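Local atomic coordinates of aminotransferase TlmJ (Streptoalloteichus hindustanus, PDB entry 5UID), a protein that probably transfers amino groups as a pyridoxal 5'-phosphate-dependent aminotransferase of the DegT/DnrJ/EryC1 family. Residues G5-E16 against L319-A331. Sequence-based numbering, arbitrary orientation. Where two conformers were deposited one is given.
With SO4 (sulfate ion), chain E; SO4 (sulfate ion), chain I.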
loop_
_atom_site.group_PDB
_atom_site.type_symbol
_atom_site.label_atom_id
_atom_site.label_comp_id
_atom_site.label_asym_id
_atom_site.label_seq_id
_atom_site.Cartn_x
_atom_site.Cartn_y
_atom_site.Cartn_z
ATOM N N GLY A 5 33.165 -3.521 4.440
ATOM C CA GLY A 5 31.781 -3.315 4.825
ATOM C C GLY A 5 31.280 -1.915 4.526
ATOM O O GLY A 5 32.072 -0.995 4.324
HETATM N N MSE A 6 29.962 -1.753 4.499
HETATM C CA MSE A 6 29.359 -0.454 4.213
HETATM C C MSE A 6 28.530 0.062 5.382
HETATM O O MSE A 6 27.692 -0.657 5.925
HETATM C CB MSE A 6 28.487 -0.537 2.958
HETATM C CG MSE A 6 29.176 -0.054 1.694
HETATM SE SE MSE A 6 29.558 1.865 1.721
HETATM C CE MSE A 6 30.340 2.009 -0.054
ATOM N N ILE A 7 28.772 1.311 5.761
ATOM C CA ILE A 7 28.011 1.974 6.815
ATOM C C ILE A 7 26.890 2.771 6.162
ATOM O O ILE A 7 27.149 3.721 5.418
ATOM C CB ILE A 7 28.915 2.883 7.661
ATOM C CG1 ILE A 7 29.981 2.051 8.380
ATOM C CG2 ILE A 7 28.088 3.683 8.654
ATOM C CD1 ILE A 7 30.943 2.871 9.207
ATOM N N ASN A 8 25.645 2.393 6.446
ATOM C CA ASN A 8 24.489 2.969 5.775
ATOM C C ASN A 8 24.019 4.248 6.463
ATOM O O ASN A 8 24.263 4.472 7.651
ATOM C CB ASN A 8 23.337 1.962 5.725
ATOM C CG ASN A 8 23.746 0.636 5.111
ATOM O OD1 ASN A 8 23.932 0.529 3.898
ATOM N ND2 ASN A 8 23.880 -0.386 5.950
ATOM N N VAL A 9 23.322 5.087 5.693
ATOM C CA VAL A 9 22.759 6.325 6.231
ATOM C C VAL A 9 21.509 6.037 7.049
ATOM O O VAL A 9 21.300 6.629 8.114
ATOM C CB VAL A 9 22.467 7.318 5.090
ATOM C CG1 VAL A 9 21.899 8.616 5.646
ATOM C CG2 VAL A 9 23.718 7.591 4.298
ATOM N N PHE A 10 20.656 5.141 6.562
ATOM C CA PHE A 10 19.450 4.721 7.258
ATOM C C PHE A 10 19.518 3.220 7.500
ATOM O O PHE A 10 20.000 2.470 6.647
ATOM C CB PHE A 10 18.189 5.055 6.450
ATOM C CG PHE A 10 18.222 6.409 5.806
ATOM C CD1 PHE A 10 18.045 7.554 6.562
ATOM C CD2 PHE A 10 18.421 6.539 4.441
ATOM C CE1 PHE A 10 18.071 8.800 5.974
ATOM C CE2 PHE A 10 18.447 7.787 3.843
ATOM C CZ PHE A 10 18.272 8.918 4.611
ATOM N N GLN A 11 19.038 2.787 8.663
ATOM C CA GLN A 11 18.988 1.360 8.949
ATOM C C GLN A 11 18.017 1.081 10.090
ATOM O O GLN A 11 18.113 1.703 11.153
ATOM C CB GLN A 11 20.377 0.823 9.291
ATOM C CG GLN A 11 20.419 -0.683 9.454
ATOM C CD GLN A 11 21.831 -1.218 9.522
ATOM O OE1 GLN A 11 22.745 -0.673 8.902
ATOM N NE2 GLN A 11 22.020 -2.290 10.281
ATOM N N PRO A 12 17.068 0.170 9.903
ATOM C CA PRO A 12 16.163 -0.198 10.996
ATOM C C PRO A 12 16.764 -1.272 11.890
ATOM O O PRO A 12 17.732 -1.950 11.537
ATOM C CB PRO A 12 14.929 -0.727 10.257
ATOM C CG PRO A 12 15.489 -1.319 9.007
ATOM C CD PRO A 12 16.700 -0.487 8.633
ATOM N N THR A 13 16.168 -1.420 13.073
ATOM C CA THR A 13 16.561 -2.456 14.030
ATOM C C THR A 13 15.313 -3.231 14.440
ATOM O O THR A 13 14.545 -2.779 15.295
ATOM C CB THR A 13 17.267 -1.868 15.253
ATOM O OG1 THR A 13 16.459 -0.838 15.840
ATOM C CG2 THR A 13 18.625 -1.295 14.868
ATOM N N LEU A 14 15.109 -4.390 13.821
ATOM C CA LEU A 14 14.030 -5.302 14.175
ATOM C C LEU A 14 14.634 -6.660 14.504
ATOM O O LEU A 14 15.493 -7.155 13.767
ATOM C CB LEU A 14 13.008 -5.427 13.040
ATOM C CG LEU A 14 12.005 -4.276 12.859
ATOM C CD1 LEU A 14 12.654 -3.016 12.298
ATOM C CD2 LEU A 14 10.843 -4.712 11.978
ATOM N N GLY A 15 14.190 -7.253 15.611
ATOM C CA GLY A 15 14.783 -8.489 16.081
ATOM C C GLY A 15 13.805 -9.476 16.687
ATOM O O GLY A 15 12.705 -9.676 16.160
ATOM N N GLU A 16 14.198 -10.093 17.807
ATOM C CA GLU A 16 13.416 -11.188 18.374
ATOM C C GLU A 16 12.051 -10.719 18.865
ATOM O O GLU A 16 11.051 -11.429 18.695
ATOM C CB GLU A 16 14.191 -11.855 19.510
ATOM C CG GLU A 16 15.402 -12.653 19.054
ATOM C CD GLU A 16 15.031 -13.892 18.255
ATOM O OE1 GLU A 16 13.858 -14.323 18.314
ATOM O OE2 GLU A 16 15.919 -14.439 17.567
ATOM N N LEU A 319 33.996 9.447 0.731
ATOM C CA LEU A 319 33.422 8.656 1.817
ATOM C C LEU A 319 32.902 7.319 1.310
ATOM O O LEU A 319 33.050 6.293 1.986
ATOM C CB LEU A 319 32.306 9.442 2.506
ATOM C CG LEU A 319 32.793 10.642 3.317
ATOM C CD1 LEU A 319 31.634 11.391 3.953
ATOM C CD2 LEU A 319 33.776 10.181 4.372
ATOM N N TYR A 320 32.297 7.308 0.119
ATOM C CA TYR A 320 31.824 6.055 -0.461
ATOM C C TYR A 320 32.972 5.072 -0.653
ATOM O O TYR A 320 32.854 3.890 -0.311
ATOM C CB TYR A 320 31.119 6.321 -1.792
ATOM C CG TYR A 320 30.490 5.085 -2.398
ATOM C CD1 TYR A 320 29.182 4.735 -2.100
ATOM C CD2 TYR A 320 31.206 4.264 -3.262
ATOM C CE1 TYR A 320 28.603 3.607 -2.649
ATOM C CE2 TYR A 320 30.634 3.131 -3.811
ATOM C CZ TYR A 320 29.331 2.810 -3.500
ATOM O OH TYR A 320 28.750 1.687 -4.043
ATOM N N ASP A 321 34.095 5.543 -1.201
ATOM C CA ASP A 321 35.247 4.670 -1.406
ATOM C C ASP A 321 35.826 4.157 -0.094
ATOM O O ASP A 321 36.510 3.130 -0.092
ATOM C CB ASP A 321 36.334 5.401 -2.196
ATOM C CG ASP A 321 35.892 5.768 -3.599
ATOM O OD1 ASP A 321 34.942 5.138 -4.107
ATOM O OD2 ASP A 321 36.501 6.683 -4.194
ATOM N N ARG A 322 35.576 4.848 1.015
ATOM C CA ARG A 322 36.079 4.435 2.319
ATOM C C ARG A 322 35.074 3.601 3.102
ATOM O O ARG A 322 35.330 3.278 4.266
ATOM C CB ARG A 322 36.479 5.663 3.140
ATOM C CG ARG A 322 37.495 6.576 2.462
ATOM C CD ARG A 322 38.901 6.012 2.528
ATOM N NE ARG A 322 39.902 7.027 2.211
ATOM C CZ ARG A 322 40.366 7.264 0.988
ATOM N NH1 ARG A 322 39.922 6.557 -0.042
ATOM N NH2 ARG A 322 41.275 8.210 0.796
ATOM N N GLY A 323 33.947 3.245 2.496
ATOM C CA GLY A 323 32.942 2.456 3.175
ATOM C C GLY A 323 31.967 3.241 4.021
ATOM O O GLY A 323 31.392 2.675 4.957
ATOM N N VAL A 324 31.752 4.520 3.726
ATOM C CA VAL A 324 30.826 5.361 4.478
ATOM C C VAL A 324 29.814 5.918 3.485
ATOM O O VAL A 324 30.127 6.830 2.713
ATOM C CB VAL A 324 31.545 6.483 5.239
ATOM C CG1 VAL A 324 30.534 7.430 5.873
ATOM C CG2 VAL A 324 32.470 5.897 6.296
ATOM N N TYR A 325 28.596 5.392 3.505
ATOM C CA TYR A 325 27.567 5.881 2.604
ATOM C C TYR A 325 27.039 7.227 3.084
ATOM O O TYR A 325 26.857 7.450 4.286
ATOM C CB TYR A 325 26.426 4.873 2.492
ATOM C CG TYR A 325 25.521 5.122 1.312
ATOM C CD1 TYR A 325 25.909 4.762 0.029
ATOM C CD2 TYR A 325 24.285 5.726 1.479
ATOM C CE1 TYR A 325 25.082 4.989 -1.057
ATOM C CE2 TYR A 325 23.452 5.960 0.403
ATOM C CZ TYR A 325 23.853 5.591 -0.862
ATOM O OH TYR A 325 23.021 5.824 -1.932
ATOM N N THR A 326 26.823 8.136 2.136
ATOM C CA THR A 326 26.222 9.439 2.401
ATOM C C THR A 326 25.219 9.725 1.295
ATOM O O THR A 326 25.247 9.099 0.234
ATOM C CB THR A 326 27.244 10.588 2.468
ATOM O OG1 THR A 326 28.004 10.639 1.255
ATOM C CG2 THR A 326 28.174 10.436 3.662
ATOM N N THR A 327 24.332 10.684 1.549
ATOM C CA THR A 327 23.333 11.078 0.564
ATOM C C THR A 327 22.823 12.467 0.925
ATOM O O THR A 327 23.246 13.069 1.915
ATOM C CB THR A 327 22.180 10.071 0.498
ATOM O OG1 THR A 327 21.307 10.415 -0.587
ATOM C CG2 THR A 327 21.383 10.078 1.797
ATOM N N PHE A 328 21.906 12.977 0.104
ATOM C CA PHE A 328 21.232 14.237 0.383
ATOM C C PHE A 328 19.727 14.045 0.304
ATOM O O PHE A 328 19.220 13.439 -0.646
ATOM C CB PHE A 328 21.660 15.344 -0.585
ATOM C CG PHE A 328 20.835 16.595 -0.462
ATOM C CD1 PHE A 328 21.037 17.472 0.591
ATOM C CD2 PHE A 328 19.845 16.884 -1.391
ATOM C CE1 PHE A 328 20.273 18.620 0.714
ATOM C CE2 PHE A 328 19.078 18.028 -1.274
ATOM C CZ PHE A 328 19.293 18.898 -0.220
ATOM N N ARG A 329 19.024 14.558 1.310
ATOM C CA ARG A 329 17.575 14.690 1.313
ATOM C C ARG A 329 17.242 16.116 1.724
ATOM O O ARG A 329 17.933 16.693 2.567
ATOM C CB ARG A 329 16.916 13.703 2.288
ATOM C CG ARG A 329 17.195 12.236 2.010
ATOM C CD ARG A 329 16.439 11.747 0.790
ATOM N NE ARG A 329 16.524 10.296 0.658
ATOM C CZ ARG A 329 17.505 9.664 0.025
ATOM N NH1 ARG A 329 17.505 8.340 -0.046
ATOM N NH2 ARG A 329 18.485 10.358 -0.537
ATOM N N TYR A 330 16.209 16.699 1.119
ATOM C CA TYR A 330 15.469 16.113 0.007
ATOM C C TYR A 330 15.749 16.941 -1.233
ATOM O O TYR A 330 15.812 18.169 -1.151
ATOM C CB TYR A 330 13.963 16.076 0.305
ATOM C CG TYR A 330 13.602 15.260 1.524
ATOM C CD1 TYR A 330 13.645 15.819 2.795
ATOM C CD2 TYR A 330 13.224 13.929 1.405
ATOM C CE1 TYR A 330 13.324 15.075 3.915
ATOM C CE2 TYR A 330 12.900 13.175 2.521
ATOM C CZ TYR A 330 12.952 13.752 3.772
ATOM O OH TYR A 330 12.630 13.004 4.883
ATOM N N ALA A 331 15.923 16.275 -2.370
ATOM C CA ALA A 331 16.245 16.973 -3.605
ATOM C C ALA A 331 15.248 18.104 -3.840
ATOM O O ALA A 331 14.041 17.915 -3.640
ATOM C CB ALA A 331 16.236 16.001 -4.787
HETATM S S SO4 E . 20.164 7.518 -2.407
HETATM O O1 SO4 E . 21.457 7.820 -1.800
HETATM O O2 SO4 E . 19.436 8.760 -2.652
HETATM O O3 SO4 E . 19.393 6.668 -1.503
HETATM O O4 SO4 E . 20.377 6.822 -3.673
HETATM S S SO4 I . 17.327 -8.469 19.026
HETATM O O1 SO4 I . 16.709 -7.271 18.465
HETATM O O2 SO4 I . 16.840 -8.672 20.387
HETATM O O3 SO4 I . 18.777 -8.301 19.051
HETATM O O4 SO4 I . 16.990 -9.632 18.211
HETATM O O HOH W 1 33.116 0.991 6.447
#
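Val9 sets CG2 against the ring edge of Tyr325, 3.4 Å from CD2 in one of two deposited conformers, and CG1 against the methyl of Thr327. Beside this apolar centre runs a single beta bridge, Ile7 with Val324, that ties the N-terminal segment to the chain leaving helix 309-321. Ile7 N donates to Gly323 O (3.1 Å) from above the carbonyl plane, and Tyr325 N to Ile7 O (2.9 Å) in the carbonyl plane. Gly323 is the C-prime residue of the Schellman motif ending that helix. Met6, a selenomethionine, bends at chi2 (-67°) and lays CE over the centre of the Tyr320 ring, a CH-pi contact. The chain runs on to Tyr330, whose OH hydrogen-bonds O3 of the pyridoxal-phosphate-modified lysine at position 187, linking this contact to the cofactor site. Phe10 CE2 lies over one face of the Arg329 guanidinium. A sulfate, probably from the crystallisation liquor, sits at the guanidinium edge. Replacing Arg329 with a leucine would probably leave this anion without its positive mate and Phe10 without its flat neighbour. Thr327 OG1 donates to sulfate O1, as does Tyr325 OH in that conformer. Arg329 NH1 donates almost straight to sulfate O3 (2.9 Å, 168°).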